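Putative cell adhesion protein (Bacteroides fragilis, PDB 4H40) is probably a fimbrial (pilus) subunit of the fimbrillin-like family, presumably serving in cell adhesion. Local coordinates at residues 108-120 against 143-157. Sequence-based numbering, arbitrary orientation.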
ATOM      1  N   LEU B 108     -31.480  37.249  12.595  1.00 91.60           N
ATOM      2  CA  LEU B 108     -32.154  36.992  11.326  1.00 90.37           C
ATOM      3  C   LEU B 108     -33.659  37.011  11.545  1.00 96.00           C
ATOM      4  O   LEU B 108     -34.188  36.183  12.291  1.00 95.84           O
ATOM      5  CB  LEU B 108     -31.704  35.649  10.684  1.00 86.34           C
ATOM      6  CG  LEU B 108     -32.617  34.991   9.613  1.00 89.35           C
ATOM      7  CD1 LEU B 108     -32.552  35.714   8.275  1.00 90.04           C
ATOM      8  CD2 LEU B 108     -32.222  33.590   9.396  1.00 87.43           C
ATOM      9  N   TYR B 109     -34.335  37.977  10.911  1.00 93.50           N
ATOM     10  CA  TYR B 109     -35.783  38.091  10.918  1.00 95.05           C
ATOM     11  C   TYR B 109     -36.277  37.725   9.523  1.00 97.76           C
ATOM     12  O   TYR B 109     -35.732  38.204   8.518  1.00 96.21           O
ATOM     13  CB  TYR B 109     -36.256  39.493  11.333  1.00 99.86           C
ATOM     14  CG  TYR B 109     -35.967  39.854  12.773  1.00101.76           C
ATOM     15  CD1 TYR B 109     -34.779  40.488  13.131  1.00103.88           C
ATOM     16  CD2 TYR B 109     -36.907  39.627  13.770  1.00103.43           C
ATOM     17  CE1 TYR B 109     -34.527  40.869  14.449  1.00105.85           C
ATOM     18  CE2 TYR B 109     -36.664  39.996  15.094  1.00105.75           C
ATOM     19  CZ  TYR B 109     -35.465  40.607  15.433  1.00112.13           C
ATOM     20  OH  TYR B 109     -35.212  40.993  16.732  1.00113.48           O
HETATM   21  N   MSE B 110     -37.281  36.840   9.467  1.00 94.77           N
HETATM   22  CA  MSE B 110     -37.877  36.356   8.216  1.00 94.08           C
HETATM   23  C   MSE B 110     -39.396  36.538   8.187  1.00102.50           C
HETATM   24  O   MSE B 110     -40.038  36.493   9.245  1.00103.74           O
HETATM   25  CB  MSE B 110     -37.543  34.869   8.007  1.00 91.92           C
HETATM   26  CG  MSE B 110     -36.084  34.624   7.712  1.00 95.41           C
HETATM   27 SE   MSE B 110     -35.769  32.946   6.829  0.75 98.70          SE
HETATM   28  CE  MSE B 110     -35.312  31.919   8.301  1.00 92.98           C
ATOM     29  N   LYS B 111     -39.983  36.716   6.974  1.00100.70           N
ATOM     30  CA  LYS B 111     -41.444  36.769   6.885  1.00103.17           C
ATOM     31  C   LYS B 111     -41.990  35.339   6.950  1.00104.41           C
ATOM     32  O   LYS B 111     -41.230  34.383   6.762  1.00101.36           O
ATOM     33  CB  LYS B 111     -42.037  37.545   5.668  1.00108.34           C
ATOM     34  CG  LYS B 111     -41.282  37.721   4.344  1.00116.74           C
ATOM     35  CD  LYS B 111     -41.976  38.812   3.534  1.00126.76           C
ATOM     36  CE  LYS B 111     -41.109  39.427   2.476  1.00133.37           C
ATOM     37  NZ  LYS B 111     -41.716  40.686   1.984  1.00144.30           N
ATOM     38  N   ALA B 112     -43.302  35.203   7.220  1.00102.29           N
ATOM     39  CA  ALA B 112     -44.005  33.927   7.272  1.00100.46           C
ATOM     40  C   ALA B 112     -44.020  33.260   5.887  1.00101.09           C
ATOM     41  O   ALA B 112     -44.069  33.936   4.858  1.00100.03           O
ATOM     42  CB  ALA B 112     -45.424  34.139   7.775  1.00104.92           C
ATOM     43  N   GLY B 113     -43.897  31.941   5.887  1.00 97.00           N
ATOM     44  CA  GLY B 113     -43.878  31.142   4.668  1.00 96.04           C
ATOM     45  C   GLY B 113     -43.029  29.896   4.767  1.00 96.07           C
ATOM     46  O   GLY B 113     -42.410  29.635   5.801  1.00 93.76           O
ATOM     47  N   THR B 114     -43.016  29.111   3.688  1.00 92.71           N
ATOM     48  CA  THR B 114     -42.234  27.881   3.621  1.00 89.51           C
ATOM     49  C   THR B 114     -40.976  28.182   2.841  1.00 91.32           C
ATOM     50  O   THR B 114     -41.031  28.735   1.739  1.00 91.30           O
ATOM     51  CB  THR B 114     -43.049  26.711   3.049  1.00100.50           C
ATOM     52  OG1 THR B 114     -44.286  26.608   3.765  1.00104.50           O
ATOM     53  CG2 THR B 114     -42.301  25.377   3.130  1.00 95.10           C
ATOM     54  N   TYR B 115     -39.842  27.818   3.444  1.00 86.45           N
ATOM     55  CA  TYR B 115     -38.493  28.035   2.936  1.00 84.52           C
ATOM     56  C   TYR B 115     -37.631  26.773   3.006  1.00 84.74           C
ATOM     57  O   TYR B 115     -37.764  25.979   3.935  1.00 83.78           O
ATOM     58  CB  TYR B 115     -37.789  29.137   3.764  1.00 86.03           C
ATOM     59  CG  TYR B 115     -38.532  30.449   3.837  1.00 92.50           C
ATOM     60  CD1 TYR B 115     -38.334  31.438   2.876  1.00 96.27           C
ATOM     61  CD2 TYR B 115     -39.417  30.714   4.877  1.00 95.95           C
ATOM     62  CE1 TYR B 115     -39.021  32.652   2.939  1.00101.07           C
ATOM     63  CE2 TYR B 115     -40.112  31.921   4.948  1.00100.75           C
ATOM     64  CZ  TYR B 115     -39.905  32.893   3.981  1.00111.82           C
ATOM     65  OH  TYR B 115     -40.582  34.089   4.060  1.00118.81           O
ATOM     66  N   TYR B 116     -36.712  26.625   2.048  1.00 78.80           N
ATOM     67  CA  TYR B 116     -35.710  25.564   2.036  1.00 75.27           C
ATOM     68  C   TYR B 116     -34.451  26.156   2.594  1.00 79.84           C
ATOM     69  O   TYR B 116     -34.211  27.344   2.389  1.00 80.46           O
ATOM     70  CB  TYR B 116     -35.468  25.034   0.616  1.00 75.14           C
ATOM     71  CG  TYR B 116     -36.562  24.122   0.109  1.00 77.04           C
ATOM     72  CD1 TYR B 116     -36.599  22.778   0.475  1.00 78.16           C
ATOM     73  CD2 TYR B 116     -37.530  24.585  -0.775  1.00 79.16           C
ATOM     74  CE1 TYR B 116     -37.593  21.926  -0.001  1.00 80.13           C
ATOM     75  CE2 TYR B 116     -38.522  23.741  -1.269  1.00 81.17           C
ATOM     76  CZ  TYR B 116     -38.552  22.411  -0.877  1.00 89.62           C
ATOM     77  OH  TYR B 116     -39.526  21.566  -1.352  1.00 94.35           O
ATOM     78  N   PHE B 117     -33.648  25.379   3.310  1.00 76.60           N
ATOM     79  CA  PHE B 117     -32.412  25.947   3.822  1.00 75.68           C
ATOM     80  C   PHE B 117     -31.278  24.935   3.760  1.00 74.42           C
ATOM     81  O   PHE B 117     -31.473  23.731   3.944  1.00 72.41           O
ATOM     82  CB  PHE B 117     -32.567  26.570   5.240  1.00 79.18           C
ATOM     83  CG  PHE B 117     -32.938  25.626   6.359  1.00 81.66           C
ATOM     84  CD1 PHE B 117     -34.267  25.328   6.626  1.00 87.79           C
ATOM     85  CD2 PHE B 117     -31.956  25.048   7.162  1.00 83.41           C
ATOM     86  CE1 PHE B 117     -34.610  24.424   7.646  1.00 89.36           C
ATOM     87  CE2 PHE B 117     -32.299  24.150   8.191  1.00 86.87           C
ATOM     88  CZ  PHE B 117     -33.626  23.850   8.429  1.00 87.05           C
ATOM     89  N   ARG B 118     -30.089  25.452   3.443  1.00 69.81           N
ATOM     90  CA  ARG B 118     -28.841  24.699   3.365  1.00 66.56           C
ATOM     91  C   ARG B 118     -27.832  25.333   4.305  1.00 69.93           C
ATOM     92  O   ARG B 118     -27.970  26.510   4.669  1.00 70.28           O
ATOM     93  CB  ARG B 118     -28.295  24.639   1.927  1.00 63.03           C
ATOM     94  CG  ARG B 118     -29.259  24.035   0.934  1.00 61.42           C
ATOM     95  CD  ARG B 118     -28.541  23.465  -0.258  1.00 60.79           C
ATOM     96  NE  ARG B 118     -29.201  22.232  -0.665  1.00 63.58           N
ATOM     97  CZ  ARG B 118     -28.589  21.074  -0.873  1.00 74.57           C
ATOM     98  NH1 ARG B 118     -27.273  20.984  -0.781  1.00 57.86           N
ATOM     99  NH2 ARG B 118     -29.285  20.006  -1.203  1.00 68.75           N
ATOM    100  N   ILE B 119     -26.842  24.540   4.735  1.00 65.36           N
ATOM    101  CA  ILE B 119     -25.790  24.973   5.655  1.00 63.98           C
ATOM    102  C   ILE B 119     -24.449  24.707   5.035  1.00 65.14           C
ATOM    103  O   ILE B 119     -24.272  23.706   4.338  1.00 64.55           O
ATOM    104  CB  ILE B 119     -25.867  24.285   7.069  1.00 66.39           C
ATOM    105  CG1 ILE B 119     -27.298  23.957   7.567  1.00 67.73           C
ATOM    106  CG2 ILE B 119     -24.994  24.994   8.125  1.00 66.87           C
ATOM    107  CD1 ILE B 119     -28.152  25.107   7.879  1.00 78.95           C
ATOM    108  N   LEU B 120     -23.498  25.589   5.344  1.00 60.32           N
ATOM    109  CA  LEU B 120     -22.085  25.530   4.974  1.00 57.24           C
ATOM    110  C   LEU B 120     -21.263  25.877   6.193  1.00 59.13           C
ATOM    111  O   LEU B 120     -21.658  26.762   6.964  1.00 59.49           O
ATOM    112  CB  LEU B 120     -21.756  26.508   3.836  1.00 57.30           C
ATOM    113  CG  LEU B 120     -22.448  26.301   2.516  1.00 61.65           C
ATOM    114  CD1 LEU B 120     -22.586  27.592   1.808  1.00 64.11           C
ATOM    115  CD2 LEU B 120     -21.710  25.311   1.638  1.00 60.41           C
ATOM    116  N   THR B 143     -24.656  20.674   3.897  1.00 50.44           N
ATOM    117  CA  THR B 143     -25.868  19.917   3.625  1.00 51.17           C
ATOM    118  C   THR B 143     -25.518  18.911   2.519  1.00 56.30           C
ATOM    119  O   THR B 143     -24.862  19.277   1.540  1.00 55.31           O
ATOM    120  CB  THR B 143     -26.966  20.914   3.187  1.00 56.71           C
ATOM    121  OG1 THR B 143     -27.215  21.851   4.239  1.00 56.82           O
ATOM    122  CG2 THR B 143     -28.248  20.234   2.786  1.00 55.21           C
ATOM    123  N   ASP B 144     -25.911  17.653   2.680  1.00 54.98           N
ATOM    124  CA  ASP B 144     -25.628  16.633   1.679  1.00 54.88           C
ATOM    125  C   ASP B 144     -26.887  15.886   1.341  1.00 62.08           C
ATOM    126  O   ASP B 144     -27.475  15.246   2.217  1.00 62.00           O
ATOM    127  CB  ASP B 144     -24.548  15.671   2.168  1.00 54.59           C
ATOM    128  CG  ASP B 144     -23.644  15.159   1.077  1.00 59.99           C
ATOM    129  OD1 ASP B 144     -24.155  14.530   0.134  1.00 60.71           O
ATOM    130  OD2 ASP B 144     -22.422  15.364   1.180  1.00 66.39           O
ATOM    131  N   ASP B 145     -27.305  15.952   0.069  1.00 60.88           N
ATOM    132  CA  ASP B 145     -28.526  15.289  -0.373  1.00 62.21           C
ATOM    133  C   ASP B 145     -28.304  13.792  -0.632  1.00 66.48           C
ATOM    134  O   ASP B 145     -29.271  13.063  -0.875  1.00 69.43           O
ATOM    135  CB  ASP B 145     -29.085  15.993  -1.610  1.00 65.12           C
ATOM    136  CG  ASP B 145     -29.874  17.272  -1.333  1.00 67.57           C
ATOM    137  OD1 ASP B 145     -30.127  17.578  -0.141  1.00 63.12           O
ATOM    138  OD2 ASP B 145     -30.258  17.961  -2.319  1.00 75.72           O
ATOM    139  N   ARG B 146     -27.052  13.321  -0.513  1.00 59.75           N
ATOM    140  CA  ARG B 146     -26.722  11.912  -0.720  1.00 59.01           C
ATOM    141  C   ARG B 146     -27.250  11.049   0.425  1.00 63.22           C
ATOM    142  O   ARG B 146     -27.501   9.867   0.209  1.00 65.34           O
ATOM    143  CB  ARG B 146     -25.204  11.707  -0.898  1.00 52.64           C
ATOM    144  CG  ARG B 146     -24.698  12.131  -2.272  1.00 44.31           C
ATOM    145  CD  ARG B 146     -23.175  12.157  -2.365  1.00 53.14           C
ATOM    146  NE  ARG B 146     -22.592  13.328  -1.697  1.00 56.36           N
ATOM    147  CZ  ARG B 146     -21.356  13.781  -1.886  1.00 62.52           C
ATOM    148  NH1 ARG B 146     -20.545  13.182  -2.750  1.00 47.22           N
ATOM    149  NH2 ARG B 146     -20.924  14.839  -1.219  1.00 43.81           N
ATOM    150  N   TYR B 147     -27.422  11.622   1.628  1.00 57.21           N
ATOM    151  CA  TYR B 147     -27.904  10.878   2.802  1.00 56.61           C
ATOM    152  C   TYR B 147     -29.106  11.559   3.382  1.00 61.69           C
ATOM    153  O   TYR B 147     -29.184  12.786   3.347  1.00 62.17           O
ATOM    154  CB  TYR B 147     -26.809  10.711   3.872  1.00 55.60           C
ATOM    155  CG  TYR B 147     -25.438  10.458   3.285  1.00 56.10           C
ATOM    156  CD1 TYR B 147     -25.094   9.208   2.784  1.00 57.67           C
ATOM    157  CD2 TYR B 147     -24.518  11.494   3.145  1.00 55.86           C
ATOM    158  CE1 TYR B 147     -23.857   8.985   2.182  1.00 57.29           C
ATOM    159  CE2 TYR B 147     -23.280  11.285   2.539  1.00 56.00           C
ATOM    160  CZ  TYR B 147     -22.954  10.026   2.058  1.00 66.16           C
ATOM    161  OH  TYR B 147     -21.729   9.811   1.468  1.00 71.08           O
ATOM    162  N   THR B 148     -30.055  10.778   3.904  1.00 58.84           N
ATOM    163  CA  THR B 148     -31.317  11.302   4.435  1.00 60.02           C
ATOM    164  C   THR B 148     -31.100  12.158   5.683  1.00 62.29           C
ATOM    165  O   THR B 148     -31.765  13.192   5.851  1.00 63.36           O
ATOM    166  CB  THR B 148     -32.317  10.161   4.712  1.00 72.80           C
ATOM    167  OG1 THR B 148     -31.779   9.263   5.684  1.00 75.99           O
ATOM    168  CG2 THR B 148     -32.679   9.383   3.460  1.00 73.75           C
ATOM    169  N   GLN B 149     -30.151  11.742   6.536  1.00 55.95           N
ATOM    170  CA  GLN B 149     -29.840  12.388   7.810  1.00 54.29           C
ATOM    171  C   GLN B 149     -29.365  13.848   7.635  1.00 56.16           C
ATOM    172  O   GLN B 149     -29.697  14.710   8.467  1.00 55.93           O
ATOM    173  CB  GLN B 149     -28.774  11.564   8.564  1.00 54.05           C
ATOM    174  CG  GLN B 149     -29.263  10.203   9.086  1.00 50.39           C
ATOM    175  CD  GLN B 149     -29.150   9.046   8.103  1.00 69.22           C
ATOM    176  OE1 GLN B 149     -28.616   9.155   6.984  1.00 64.71           O
ATOM    177  NE2 GLN B 149     -29.620   7.884   8.527  1.00 56.28           N
ATOM    178  N   THR B 150     -28.618  14.106   6.534  1.00 51.20           N
ATOM    179  CA  THR B 150     -27.960  15.365   6.187  1.00 50.74           C
ATOM    180  C   THR B 150     -28.652  16.125   5.034  1.00 57.15           C
ATOM    181  O   THR B 150     -28.267  17.263   4.727  1.00 56.58           O
ATOM    182  CB  THR B 150     -26.484  15.090   5.829  1.00 56.79           C
ATOM    183  OG1 THR B 150     -26.409  14.279   4.654  1.00 60.39           O
ATOM    184  CG2 THR B 150     -25.735  14.426   6.947  1.00 47.18           C
ATOM    185  N   ALA B 151     -29.682  15.515   4.419  1.00 55.61           N
ATOM    186  CA  ALA B 151     -30.451  16.102   3.312  1.00 55.28           C
ATOM    187  C   ALA B 151     -31.130  17.388   3.732  1.00 58.82           C
ATOM    188  O   ALA B 151     -31.480  17.557   4.911  1.00 60.37           O
ATOM    189  CB  ALA B 151     -31.484  15.112   2.807  1.00 57.63           C
HETATM  190  N   MSE B 152     -31.299  18.294   2.753  1.00 53.31           N
HETATM  191  CA  MSE B 152     -31.920  19.607   2.882  1.00 52.79           C
HETATM  192  C   MSE B 152     -33.357  19.482   3.374  1.00 62.19           C
HETATM  193  O   MSE B 152     -34.097  18.600   2.935  1.00 63.27           O
HETATM  194  CB  MSE B 152     -31.870  20.337   1.531  1.00 54.50           C
HETATM  195  CG  MSE B 152     -32.622  21.655   1.512  1.00 61.85           C
HETATM  196 SE   MSE B 152     -32.571  22.550  -0.204  0.75 69.61          SE
HETATM  197  CE  MSE B 152     -33.481  21.219  -1.280  1.00 67.52           C
ATOM    198  N   THR B 153     -33.743  20.379   4.289  1.00 61.73           N
ATOM    199  CA  THR B 153     -35.083  20.406   4.859  1.00 63.20           C
ATOM    200  C   THR B 153     -35.762  21.730   4.589  1.00 69.12           C
ATOM    201  O   THR B 153     -35.127  22.735   4.257  1.00 67.47           O
ATOM    202  CB  THR B 153     -35.049  20.102   6.368  1.00 71.56           C
ATOM    203  OG1 THR B 153     -34.023  20.873   7.004  1.00 77.51           O
ATOM    204  CG2 THR B 153     -34.841  18.632   6.649  1.00 67.83           C
ATOM    205  N   ALA B 154     -37.083  21.702   4.696  1.00 70.57           N
ATOM    206  CA  ALA B 154     -37.934  22.868   4.570  1.00 73.06           C
ATOM    207  C   ALA B 154     -38.437  23.254   5.954  1.00 79.88           C
ATOM    208  O   ALA B 154     -38.528  22.402   6.853  1.00 78.39           O
ATOM    209  CB  ALA B 154     -39.087  22.584   3.625  1.00 75.64           C
ATOM    210  N   VAL B 155     -38.712  24.546   6.138  1.00 80.70           N
ATOM    211  CA  VAL B 155     -39.240  25.108   7.384  1.00 82.49           C
ATOM    212  C   VAL B 155     -40.427  25.993   7.051  1.00 89.01           C
ATOM    213  O   VAL B 155     -40.389  26.725   6.062  1.00 88.96           O
ATOM    214  CB  VAL B 155     -38.156  25.859   8.221  1.00 85.14           C
ATOM    215  CG1 VAL B 155     -37.519  27.028   7.452  1.00 84.49           C
ATOM    216  CG2 VAL B 155     -38.708  26.312   9.578  1.00 86.83           C
ATOM    217  N   THR B 156     -41.482  25.902   7.860  1.00 88.55           N
ATOM    218  CA  THR B 156     -42.655  26.760   7.712  1.00 91.77           C
ATOM    219  C   THR B 156     -42.646  27.731   8.887  1.00 96.64           C
ATOM    220  O   THR B 156     -42.629  27.307  10.040  1.00 95.18           O
ATOM    221  CB  THR B 156     -43.944  25.941   7.599  1.00102.52           C
ATOM    222  OG1 THR B 156     -43.822  25.045   6.497  1.00106.41           O
ATOM    223  CG2 THR B 156     -45.173  26.820   7.404  1.00102.02           C
ATOM    224  N   ILE B 157     -42.612  29.027   8.584  1.00 96.07           N
ATOM    225  CA  ILE B 157     -42.608  30.083   9.591  1.00 98.54           C
ATOM    226  C   ILE B 157     -44.044  30.609   9.723  1.00109.91           C
ATOM    227  O   ILE B 157     -44.680  30.943   8.719  1.00112.06           O
ATOM    228  CB  ILE B 157     -41.564  31.185   9.255  1.00100.86           C
ATOM    229  CG1 ILE B 157     -40.159  30.555   9.104  1.00 97.74           C
ATOM    230  CG2 ILE B 157     -41.553  32.276  10.330  1.00103.72           C
ATOM    231  CD1 ILE B 157     -39.116  31.409   8.445  1.00107.02           C
TER
HETATM  232  O   HOH W   1     -29.883  21.572   5.656  1.00 68.76           O
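With OG1 of T143 set beside its own backbone N (chi1 -61°) and CG2 anti to that N, the threonine divides its side chain between I119 and R118. OG1 accepts the amide hydrogen of I119 N at 2.8 Å, while T143 N returns a bond to I119 O at 3.1 Å. CG2 lies over one face of the R118 guanidinium, near its centre. Selenomethionine M152, extended through chi2 and bent at chi3, brings SE to the edge of the same group, near its plane, and CE to CD1 of the Y116 ring at 3.9 Å; its SE makes an oblique Met-aromatic contact with that ring. The model places R118 NH2 against the D145 carboxylate, a salt bridge whose detail is doubtful. Within the loop, D145 OD1 accepts a hydrogen bond from M152 N (3.2 Å). W221 makes a cation-pi contact with R118.

Strand 153-157 pairs with 113-120, their N-to-C directions 149° apart, 31° from exactly antiparallel; 56-62 takes the other edge, consistent with a fimbrillin-like β-protein of the transthyretin clan. G113 with I157 and Y115 with V155 are hydrogen-bonded pairs, each with two backbone bonds; F117 N also bonds to T153 O (3.2 Å). The hydroxyls of T114 and T156, a non-hydrogen-bonded pair, are hydrogen-bonded (OG1 to OG1, 3.2 Å). On the face bearing Y115, F117, T153, V155 and I157, CD1 of I157 reaches CD2 of Y115 at 3.6 Å and also meets M110, whereas V155 CG1 crosses to CD1 of F117. A water bridges F117 O and T143 OG1.

Backbone bonds and a largely apolar face thus unite the strands, while T143 holds the loop through amide and hydroxyl on I119, supplemented by T143 and M152 packing against the R118 guanidinium.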